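Giardin subunit alpha-1 (Giardia intestinalis, PDB 4EVF) binds calcium and, in a calcium-dependent manner, phospholipids such as phosphatidylserine, and takes part in parasite attachment and cytoskeletal remodelling. Local coordinates at residues A[138-143]-A[175-180]; A[248-252]-A[288-292]; A[32-38]-A[70-74]. One frame throughout, in Å; residues are numbered along the deposited sequence.

Interaction 1. Residues A[138-143]-A[175-180]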
loop_
_atom_site.group_PDB
_atom_site.type_symbol
_atom_site.label_atom_id
_atom_site.label_comp_id
_atom_site.label_asym_id
_atom_site.label_seq_id
_atom_site.Cartn_x
_atom_site.Cartn_y
_atom_site.Cartn_z
ATOM N N LEU A 138 -19.131 0.405 -0.000
ATOM C CA LEU A 138 -19.560 0.235 -1.385
ATOM C C LEU A 138 -18.418 0.524 -2.363
ATOM O O LEU A 138 -18.254 -0.179 -3.367
ATOM C CB LEU A 138 -20.760 1.138 -1.683
ATOM C CG LEU A 138 -22.062 0.879 -0.912
ATOM C CD1 LEU A 138 -23.106 1.911 -1.273
ATOM C CD2 LEU A 138 -22.580 -0.524 -1.203
ATOM N N LEU A 139 -17.635 1.561 -2.079
ATOM C CA LEU A 139 -16.466 1.860 -2.905
ATOM C C LEU A 139 -15.429 0.751 -2.828
ATOM O O LEU A 139 -14.845 0.387 -3.850
ATOM C CB LEU A 139 -15.841 3.217 -2.551
ATOM C CG LEU A 139 -14.629 3.661 -3.388
ATOM C CD1 LEU A 139 -14.926 3.733 -4.884
ATOM C CD2 LEU A 139 -14.130 5.020 -2.889
ATOM N N MET A 140 -15.189 0.210 -1.634
ATOM C CA MET A 140 -14.186 -0.852 -1.499
ATOM C C MET A 140 -14.594 -2.122 -2.238
ATOM O O MET A 140 -13.756 -2.797 -2.847
ATOM C CB MET A 140 -13.855 -1.158 -0.033
ATOM C CG MET A 140 -12.921 -0.116 0.583
ATOM S SD MET A 140 -12.293 -0.621 2.201
ATOM C CE MET A 140 -11.539 0.916 2.762
ATOM N N GLU A 141 -15.881 -2.430 -2.205
ATOM C CA GLU A 141 -16.402 -3.577 -2.951
ATOM C C GLU A 141 -16.118 -3.430 -4.446
ATOM O O GLU A 141 -15.639 -4.357 -5.099
ATOM C CB GLU A 141 -17.907 -3.719 -2.738
ATOM C CG GLU A 141 -18.486 -4.938 -3.428
ATOM C CD GLU A 141 -19.956 -5.122 -3.149
ATOM O OE1 GLU A 141 -20.649 -4.122 -2.874
ATOM O OE2 GLU A 141 -20.418 -6.276 -3.205
ATOM N N LYS A 142 -16.422 -2.258 -4.984
ATOM C CA LYS A 142 -16.224 -2.004 -6.409
ATOM C C LYS A 142 -14.734 -1.889 -6.750
ATOM O O LYS A 142 -14.289 -2.297 -7.817
ATOM C CB LYS A 142 -16.968 -0.734 -6.809
ATOM C CG LYS A 142 -16.998 -0.464 -8.301
ATOM C CD LYS A 142 -18.426 -0.279 -8.779
ATOM C CE LYS A 142 -19.151 0.724 -7.914
ATOM N NZ LYS A 142 -20.595 0.782 -8.264
ATOM N N TRP A 143 -13.960 -1.338 -5.822
ATOM C CA TRP A 143 -12.517 -1.258 -5.990
ATOM C C TRP A 143 -11.895 -2.639 -6.160
ATOM O O TRP A 143 -11.059 -2.854 -7.045
ATOM C CB TRP A 143 -11.882 -0.571 -4.786
ATOM C CG TRP A 143 -10.487 -0.124 -5.030
ATOM C CD1 TRP A 143 -9.344 -0.851 -4.855
ATOM C CD2 TRP A 143 -10.080 1.168 -5.479
ATOM N NE1 TRP A 143 -8.248 -0.086 -5.176
ATOM C CE2 TRP A 143 -8.675 1.160 -5.558
ATOM C CE3 TRP A 143 -10.772 2.331 -5.834
ATOM C CZ2 TRP A 143 -7.941 2.282 -5.975
ATOM C CZ3 TRP A 143 -10.046 3.441 -6.240
ATOM C CH2 TRP A 143 -8.647 3.407 -6.307
ATOM N N ILE A 175 -19.466 6.768 -6.121
ATOM C CA ILE A 175 -18.963 5.432 -5.835
ATOM C C ILE A 175 -18.569 4.738 -7.137
ATOM O O ILE A 175 -17.514 4.115 -7.239
ATOM C CB ILE A 175 -20.009 4.607 -5.062
ATOM C CG1 ILE A 175 -20.216 5.195 -3.659
ATOM C CG2 ILE A 175 -19.589 3.160 -4.952
ATOM C CD1 ILE A 175 -21.501 4.740 -2.987
ATOM N N ASP A 176 -19.430 4.859 -8.136
ATOM C CA ASP A 176 -19.169 4.263 -9.436
ATOM C C ASP A 176 -17.989 4.954 -10.115
ATOM O O ASP A 176 -17.150 4.300 -10.709
ATOM C CB ASP A 176 -20.415 4.357 -10.317
ATOM C CG ASP A 176 -20.175 3.824 -11.703
ATOM O OD1 ASP A 176 -20.262 2.590 -11.873
ATOM O OD2 ASP A 176 -19.884 4.633 -12.614
ATOM N N PHE A 177 -17.917 6.280 -10.022
ATOM C CA PHE A 177 -16.819 6.999 -10.655
ATOM C C PHE A 177 -15.454 6.614 -10.083
ATOM O O PHE A 177 -14.560 6.195 -10.810
ATOM C CB PHE A 177 -16.998 8.517 -10.554
ATOM C CG PHE A 177 -15.832 9.288 -11.097
ATOM C CD1 PHE A 177 -14.775 9.645 -10.269
ATOM C CD2 PHE A 177 -15.769 9.618 -12.444
ATOM C CE1 PHE A 177 -13.692 10.339 -10.774
ATOM C CE2 PHE A 177 -14.706 10.320 -12.942
ATOM C CZ PHE A 177 -13.658 10.677 -12.121
ATOM N N PHE A 178 -15.287 6.772 -8.775
ATOM C CA PHE A 178 -14.012 6.432 -8.157
ATOM C C PHE A 178 -13.707 4.930 -8.246
ATOM O O PHE A 178 -12.546 4.536 -8.341
ATOM C CB PHE A 178 -13.948 6.966 -6.719
ATOM C CG PHE A 178 -13.744 8.449 -6.655
ATOM C CD1 PHE A 178 -12.470 8.981 -6.740
ATOM C CD2 PHE A 178 -14.824 9.312 -6.553
ATOM C CE1 PHE A 178 -12.269 10.351 -6.707
ATOM C CE2 PHE A 178 -14.636 10.673 -6.532
ATOM C CZ PHE A 178 -13.355 11.198 -6.599
ATOM N N GLY A 179 -14.748 4.102 -8.255
ATOM C CA GLY A 179 -14.559 2.665 -8.352
ATOM C C GLY A 179 -14.249 2.098 -9.734
ATOM O O GLY A 179 -13.774 0.958 -9.835
ATOM N N THR A 180 -14.496 2.870 -10.798
ATOM C CA THR A 180 -14.326 2.343 -12.163
ATOM C C THR A 180 -13.517 3.214 -13.133
ATOM O O THR A 180 -13.203 2.781 -14.252
ATOM C CB THR A 180 -15.698 2.026 -12.840
ATOM O OG1 THR A 180 -16.446 3.233 -13.018
ATOM C CG2 THR A 180 -16.520 1.035 -12.012
HETATM O O HOH W 1 -13.490 -1.790 -10.209
#

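Interaction 2. Residues A[248-252]-A[288-292]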
loop_
_atom_site.group_PDB
_atom_site.type_symbol
_atom_site.label_atom_id
_atom_site.label_comp_id
_atom_site.label_asym_id
_atom_site.label_seq_id
_atom_site.Cartn_x
_atom_site.Cartn_y
_atom_site.Cartn_z
ATOM N N MET A 248 3.746 0.985 8.660
ATOM C CA MET A 248 4.988 1.062 7.909
ATOM C C MET A 248 5.421 -0.328 7.470
ATOM O O MET A 248 5.961 -0.494 6.374
ATOM C CB MET A 248 6.092 1.787 8.688
ATOM C CG MET A 248 5.931 3.313 8.667
ATOM S SD MET A 248 5.659 4.021 7.024
ATOM C CE MET A 248 7.326 3.888 6.359
ATOM N N ARG A 249 5.144 -1.322 8.303
ATOM C CA ARG A 249 5.507 -2.697 7.974
ATOM C C ARG A 249 4.627 -3.239 6.847
ATOM O O ARG A 249 5.112 -3.913 5.932
ATOM C CB ARG A 249 5.410 -3.606 9.200
ATOM C CG ARG A 249 5.661 -5.065 8.853
ATOM C CD ARG A 249 4.711 -5.994 9.592
ATOM N NE ARG A 249 4.625 -7.306 8.947
ATOM C CZ ARG A 249 4.001 -8.355 9.470
ATOM N NH1 ARG A 249 3.426 -8.255 10.656
ATOM N NH2 ARG A 249 3.966 -9.509 8.814
ATOM N N ARG A 250 3.331 -2.947 6.917
ATOM C CA ARG A 250 2.432 -3.355 5.849
ATOM C C ARG A 250 2.878 -2.775 4.512
ATOM O O ARG A 250 3.213 -3.526 3.605
ATOM C CB ARG A 250 0.977 -2.989 6.161
ATOM C CG ARG A 250 0.386 -3.817 7.312
ATOM C CD ARG A 250 -1.116 -3.591 7.439
ATOM N NE ARG A 250 -1.443 -2.193 7.725
ATOM C CZ ARG A 250 -1.702 -1.714 8.943
ATOM N NH1 ARG A 250 -1.682 -2.520 9.996
ATOM N NH2 ARG A 250 -1.998 -0.427 9.102
ATOM N N ILE A 251 2.925 -1.452 4.394
ATOM C CA ILE A 251 3.178 -0.848 3.086
ATOM C C ILE A 251 4.621 -1.002 2.599
ATOM O O ILE A 251 4.864 -1.149 1.395
ATOM C CB ILE A 251 2.713 0.635 3.004
ATOM C CG1 ILE A 251 3.693 1.583 3.693
ATOM C CG2 ILE A 251 1.314 0.809 3.598
ATOM C CD1 ILE A 251 3.138 3.005 3.806
ATOM N N THR A 252 5.583 -0.991 3.519
ATOM C CA THR A 252 6.974 -1.196 3.115
ATOM C C THR A 252 7.207 -2.648 2.677
ATOM O O THR A 252 7.818 -2.897 1.637
ATOM C CB THR A 252 7.964 -0.791 4.219
ATOM O OG1 THR A 252 7.595 0.495 4.735
ATOM C CG2 THR A 252 9.379 -0.716 3.672
ATOM N N LEU A 288 13.691 1.775 7.966
ATOM C CA LEU A 288 12.762 2.405 7.030
ATOM C C LEU A 288 13.463 3.351 6.051
ATOM O O LEU A 288 13.218 3.289 4.839
ATOM C CB LEU A 288 11.616 3.122 7.767
ATOM C CG LEU A 288 10.620 2.292 8.584
ATOM C CD1 LEU A 288 9.566 3.209 9.249
ATOM C CD2 LEU A 288 9.944 1.199 7.734
ATOM N N ARG A 289 14.344 4.199 6.560
ATOM C CA ARG A 289 15.073 5.117 5.713
ATOM C C ARG A 289 15.919 4.372 4.658
ATOM O O ARG A 289 16.056 4.820 3.581
ATOM C CB ARG A 289 15.935 6.117 6.487
ATOM C CG ARG A 289 15.191 7.216 7.225
ATOM C CD ARG A 289 16.131 8.108 8.010
ATOM N NE ARG A 289 16.608 9.158 7.158
ATOM C CZ ARG A 289 17.317 10.200 7.540
ATOM N NH1 ARG A 289 17.629 10.376 8.785
ATOM N NH2 ARG A 289 17.680 11.086 6.662
ATOM N N THR A 290 16.474 3.241 4.999
ATOM C CA THR A 290 17.210 2.428 4.032
ATOM C C THR A 290 16.270 1.950 2.916
ATOM O O THR A 290 16.534 2.151 1.722
ATOM C CB THR A 290 17.870 1.212 4.702
ATOM O OG1 THR A 290 18.728 1.649 5.763
ATOM C CG2 THR A 290 18.690 0.423 3.688
ATOM N N LEU A 291 15.166 1.329 3.314
ATOM C CA LEU A 291 14.220 0.751 2.359
ATOM C C LEU A 291 13.580 1.787 1.445
ATOM O O LEU A 291 13.317 1.494 0.277
ATOM C CB LEU A 291 13.153 -0.085 3.070
ATOM C CG LEU A 291 13.664 -1.312 3.839
ATOM C CD1 LEU A 291 12.629 -1.828 4.835
ATOM C CD2 LEU A 291 14.086 -2.423 2.864
ATOM N N TRP A 292 13.341 2.995 1.964
ATOM C CA TRP A 292 12.679 4.045 1.193
ATOM C C TRP A 292 13.673 4.947 0.469
ATOM O O TRP A 292 13.286 5.850 -0.265
ATOM C CB TRP A 292 11.709 4.853 2.065
ATOM C CG TRP A 292 10.480 4.081 2.383
ATOM C CD1 TRP A 292 10.197 3.420 3.547
ATOM C CD2 TRP A 292 9.375 3.842 1.504
ATOM N NE1 TRP A 292 8.974 2.800 3.446
ATOM C CE2 TRP A 292 8.444 3.053 2.208
ATOM C CE3 TRP A 292 9.071 4.243 0.194
ATOM C CZ2 TRP A 292 7.238 2.641 1.646
ATOM C CZ3 TRP A 292 7.867 3.834 -0.363
ATOM C CH2 TRP A 292 6.968 3.038 0.363
#

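Interaction 3. Residues A[32-38]-A[70-74]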
loop_
_atom_site.group_PDB
_atom_site.type_symbol
_atom_site.label_atom_id
_atom_site.label_comp_id
_atom_site.label_asym_id
_atom_site.label_seq_id
_atom_site.Cartn_x
_atom_site.Cartn_y
_atom_site.Cartn_z
ATOM N N ALA A 32 10.631 -6.756 -5.808
ATOM C CA ALA A 32 9.981 -7.892 -5.168
ATOM C C ALA A 32 10.283 -9.178 -5.943
ATOM O O ALA A 32 10.621 -10.197 -5.348
ATOM C CB ALA A 32 8.492 -7.661 -5.068
ATOM N N GLU A 33 10.167 -9.106 -7.268
ATOM C CA GLU A 33 10.467 -10.232 -8.151
ATOM C C GLU A 33 11.917 -10.676 -8.005
ATOM O O GLU A 33 12.200 -11.877 -7.958
ATOM C CB GLU A 33 10.189 -9.854 -9.615
ATOM C CG GLU A 33 8.708 -9.614 -9.941
ATOM C CD GLU A 33 8.198 -8.209 -9.586
ATOM O OE1 GLU A 33 8.946 -7.387 -9.002
ATOM O OE2 GLU A 33 7.024 -7.926 -9.908
ATOM N N SER A 34 12.834 -9.713 -7.938
ATOM C CA SER A 34 14.257 -10.029 -7.776
ATOM C C SER A 34 14.519 -10.669 -6.418
ATOM O O SER A 34 15.272 -11.631 -6.307
ATOM C CB SER A 34 15.137 -8.785 -7.935
ATOM O OG SER A 34 15.157 -8.298 -9.269
ATOM N N ARG A 35 13.902 -10.133 -5.371
ATOM C CA ARG A 35 14.041 -10.758 -4.065
ATOM C C ARG A 35 13.491 -12.187 -4.008
ATOM O O ARG A 35 13.982 -13.012 -3.225
ATOM C CB ARG A 35 13.440 -9.877 -2.966
ATOM C CG ARG A 35 14.230 -8.598 -2.766
ATOM C CD ARG A 35 13.694 -7.817 -1.574
ATOM N NE ARG A 35 12.238 -7.854 -1.542
ATOM C CZ ARG A 35 11.466 -6.823 -1.844
ATOM N NH1 ARG A 35 12.019 -5.670 -2.189
ATOM N NH2 ARG A 35 10.155 -6.942 -1.791
ATOM N N GLU A 36 12.489 -12.487 -4.833
ATOM C CA GLU A 36 12.010 -13.879 -4.963
ATOM C C GLU A 36 13.098 -14.809 -5.525
ATOM O O GLU A 36 13.289 -15.922 -5.035
ATOM C CB GLU A 36 10.755 -13.959 -5.831
ATOM C CG GLU A 36 9.555 -13.176 -5.288
ATOM C CD GLU A 36 8.302 -13.375 -6.133
ATOM O OE1 GLU A 36 8.425 -13.465 -7.378
ATOM O OE2 GLU A 36 7.201 -13.467 -5.550
ATOM N N LYS A 37 13.791 -14.353 -6.567
ATOM C CA LYS A 37 14.928 -15.092 -7.125
ATOM C C LYS A 37 15.984 -15.329 -6.054
ATOM O O LYS A 37 16.489 -16.445 -5.895
ATOM C CB LYS A 37 15.562 -14.333 -8.296
ATOM C CG LYS A 37 14.723 -14.289 -9.553
ATOM C CD LYS A 37 15.540 -13.807 -10.763
ATOM C CE LYS A 37 15.847 -12.315 -10.691
ATOM N NZ LYS A 37 16.540 -11.798 -11.920
ATOM N N ILE A 38 16.316 -14.272 -5.315
ATOM C CA ILE A 38 17.332 -14.353 -4.275
ATOM C C ILE A 38 16.943 -15.366 -3.198
ATOM O O ILE A 38 17.774 -16.159 -2.749
ATOM C CB ILE A 38 17.582 -12.966 -3.626
ATOM C CG1 ILE A 38 18.124 -11.980 -4.672
ATOM C CG2 ILE A 38 18.527 -13.100 -2.438
ATOM C CD1 ILE A 38 18.140 -10.515 -4.216
ATOM N N LEU A 70 9.831 -8.939 3.237
ATOM C CA LEU A 70 10.568 -8.567 2.026
ATOM C C LEU A 70 11.150 -9.767 1.285
ATOM O O LEU A 70 11.451 -9.680 0.087
ATOM C CB LEU A 70 11.662 -7.549 2.344
ATOM C CG LEU A 70 11.115 -6.186 2.795
ATOM C CD1 LEU A 70 12.199 -5.356 3.493
ATOM C CD2 LEU A 70 10.507 -5.421 1.621
ATOM N N PHE A 71 11.307 -10.882 1.992
ATOM C CA PHE A 71 11.845 -12.096 1.364
ATOM C C PHE A 71 10.823 -13.228 1.352
ATOM O O PHE A 71 11.145 -14.412 1.101
ATOM C CB PHE A 71 13.191 -12.475 1.985
ATOM C CG PHE A 71 14.286 -11.505 1.633
ATOM C CD1 PHE A 71 14.760 -11.435 0.331
ATOM C CD2 PHE A 71 14.789 -10.615 2.574
ATOM C CE1 PHE A 71 15.747 -10.530 -0.016
ATOM C CE2 PHE A 71 15.775 -9.711 2.233
ATOM C CZ PHE A 71 16.256 -9.662 0.945
ATOM N N SER A 72 9.573 -12.835 1.581
ATOM C CA SER A 72 8.438 -13.738 1.490
ATOM C C SER A 72 7.630 -13.467 0.226
ATOM O O SER A 72 7.953 -12.559 -0.535
ATOM C CB SER A 72 7.556 -13.590 2.726
ATOM O OG SER A 72 8.294 -13.949 3.879
ATOM N N ASP A 73 6.590 -14.266 0.006
ATOM C CA ASP A 73 5.677 -14.051 -1.115
ATOM C C ASP A 73 4.733 -12.906 -0.774
ATOM O O ASP A 73 3.963 -12.994 0.189
ATOM C CB ASP A 73 4.873 -15.313 -1.431
ATOM C CG ASP A 73 4.121 -15.205 -2.748
ATOM O OD1 ASP A 73 4.500 -15.870 -3.740
ATOM O OD2 ASP A 73 3.144 -14.442 -2.798
ATOM N N ARG A 74 4.810 -11.837 -1.558
ATOM C CA ARG A 74 4.087 -10.601 -1.260
ATOM C C ARG A 74 2.571 -10.751 -1.345
ATOM O O ARG A 74 1.842 -9.925 -0.809
ATOM C CB ARG A 74 4.552 -9.471 -2.177
ATOM C CG ARG A 74 4.134 -9.624 -3.646
ATOM C CD ARG A 74 4.852 -8.600 -4.531
ATOM N NE ARG A 74 4.510 -8.762 -5.945
ATOM C CZ ARG A 74 5.080 -9.657 -6.744
ATOM N NH1 ARG A 74 6.014 -10.461 -6.259
ATOM N NH2 ARG A 74 4.720 -9.747 -8.022
HETATM O O HOH W 2 9.444 -10.780 -2.948
HETATM O O HOH W 3 8.295 -9.292 -1.118
HETATM O O HOH W 4 6.853 -11.380 -3.775
HETATM O O HOH W 5 7.198 -15.768 -3.889
#

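Interaction 1. Residues A[138-143]-A[175-180]
L139 drives its CD1 methyl against the backbone of 175-180, where it lies 3.4 Å from G179 N and also meets I175 O and the CB of F178. The torsion explains the approach: with CG anti to the backbone N (chi1 -178°), the leucine reaches the backbone at G179, where there is no side chain to hold it off. Beside it, CD1 of I175 packs on CD1 of L138 at 3.7 Å, while CG2 of the same isoleucine rests over the backbone N of L139. Helices 135-145 and 171-180 run in nearly the same direction here, their local axes 8.5 Å apart and inclined by 34°; the contact joins the predicted second and third annexin repeats. Within this all-helical annexin fold K142 acts as a knob, lodged among I175, D176, G179 and T180. Its aliphatic chain, bent at chi2 and chi3, runs past with CG 3.8 Å from G179 O. Farther out, K142 NZ stands 4.1 Å from D176 OD1, where the opposite charges probably attract, though beyond salt-bridge distance. A water lies within hydrogen-bonding distance of K142 O (2.6 Å) and G179 O, and can bridge the two backbones.

Interaction 2. Residues A[248-252]-A[288-292]
Helices 245-255 and 284-292 run almost parallel, their local axes 11.8 Å apart and inclined by 20°, a spacing that side chains must bridge. The main polar link is made by W292, whose indole NE1 donates to T252 OG1 over 3.0 Å with an N-H...O angle of 149°. The hydroxyl lies at the indole edge, tilted slightly from the ring plane, and in turn donates to M248 O at 2.5 Å, one turn back along its own helix. With OG1 beside the backbone N (chi1 -47°), T252 can take part in both bonds while its CG2 methyl reaches CD1 of L291 at 3.6 Å. M248, bent at chi2 and chi3, curls so that CE comes 3.5 Å from W292 NE1, and its CG packs on L288 CD1 at 3.7 Å. I251 adds its CG1 against CZ2 of the indole. Both segments lie in the predicted fourth annexin repeat, where I235 of helix 227-240 touches M248, I251 and W292; L288 and L291 also meet L66 of helix 62-70. The buried indole N-H is satisfied by a hydroxyl that itself donates to a main-chain carbonyl, a chain of two bonds that should restrict the rotation of T252 and orient the indole.

Interaction 3. Residues A[32-38]-A[70-74]
The connection between the first two predicted annexin repeats, residues 70-74 between helices 62-70 and 74-87, is gripped by the first turns of helix 32-46. R35 donates from NE to L70 O over 2.6 Å, the bond bent to 142° at the hydrogen. Its guanidinium is sandwiched between CA of A32 on one face and CD2 of L70 on the opposite one, while NH2 donates to a water at its edge. The ring of F71 stands almost perpendicular to this guanidinium and touches the aliphatic chain of R35, CE1 lying 3.7 Å from CG. R74 runs extended from CG to NE past A32 CB, then joins two glutamates in a salt-bridge network. E36 OE2 approaches NH1 at 3.3 Å, close to the guanidinium plane; E33 OE2, 3.5 Å from NH2, lies well out of that plane and interacts through charge alone. NE of R74 is paired with D106. One water joins E36 OE2 to the backbone N and NH1 of R74; another donates to E36 OE2 and to D73 OD1 and probably eases their repulsion. D73, whose OD2 accepts from H75 N, is the N-cap of helix 74-87, in the connection between consecutive helical repeats of the annexin fold.

How the interactions relate
Interaction 2 lies inside the predicted fourth repeat, whereas interaction 1 joins the second to the third and interaction 3 secures the passage from the first to the second. Together they illustrate how a repeat protein is held both within its units and between them. Interactions 2 and 3, centred 15 Å apart, touch directly: L291 CD2 packs 3.5 Å from L70 CD1, and L70 CD2 approaches T252 O, which brings the first and fourth repeats together. Interaction 1 sits on the opposite side of the chain's centre, its centre about 28 Å from that of interaction 2 and about 31 Å from that of interaction 3, without touching either.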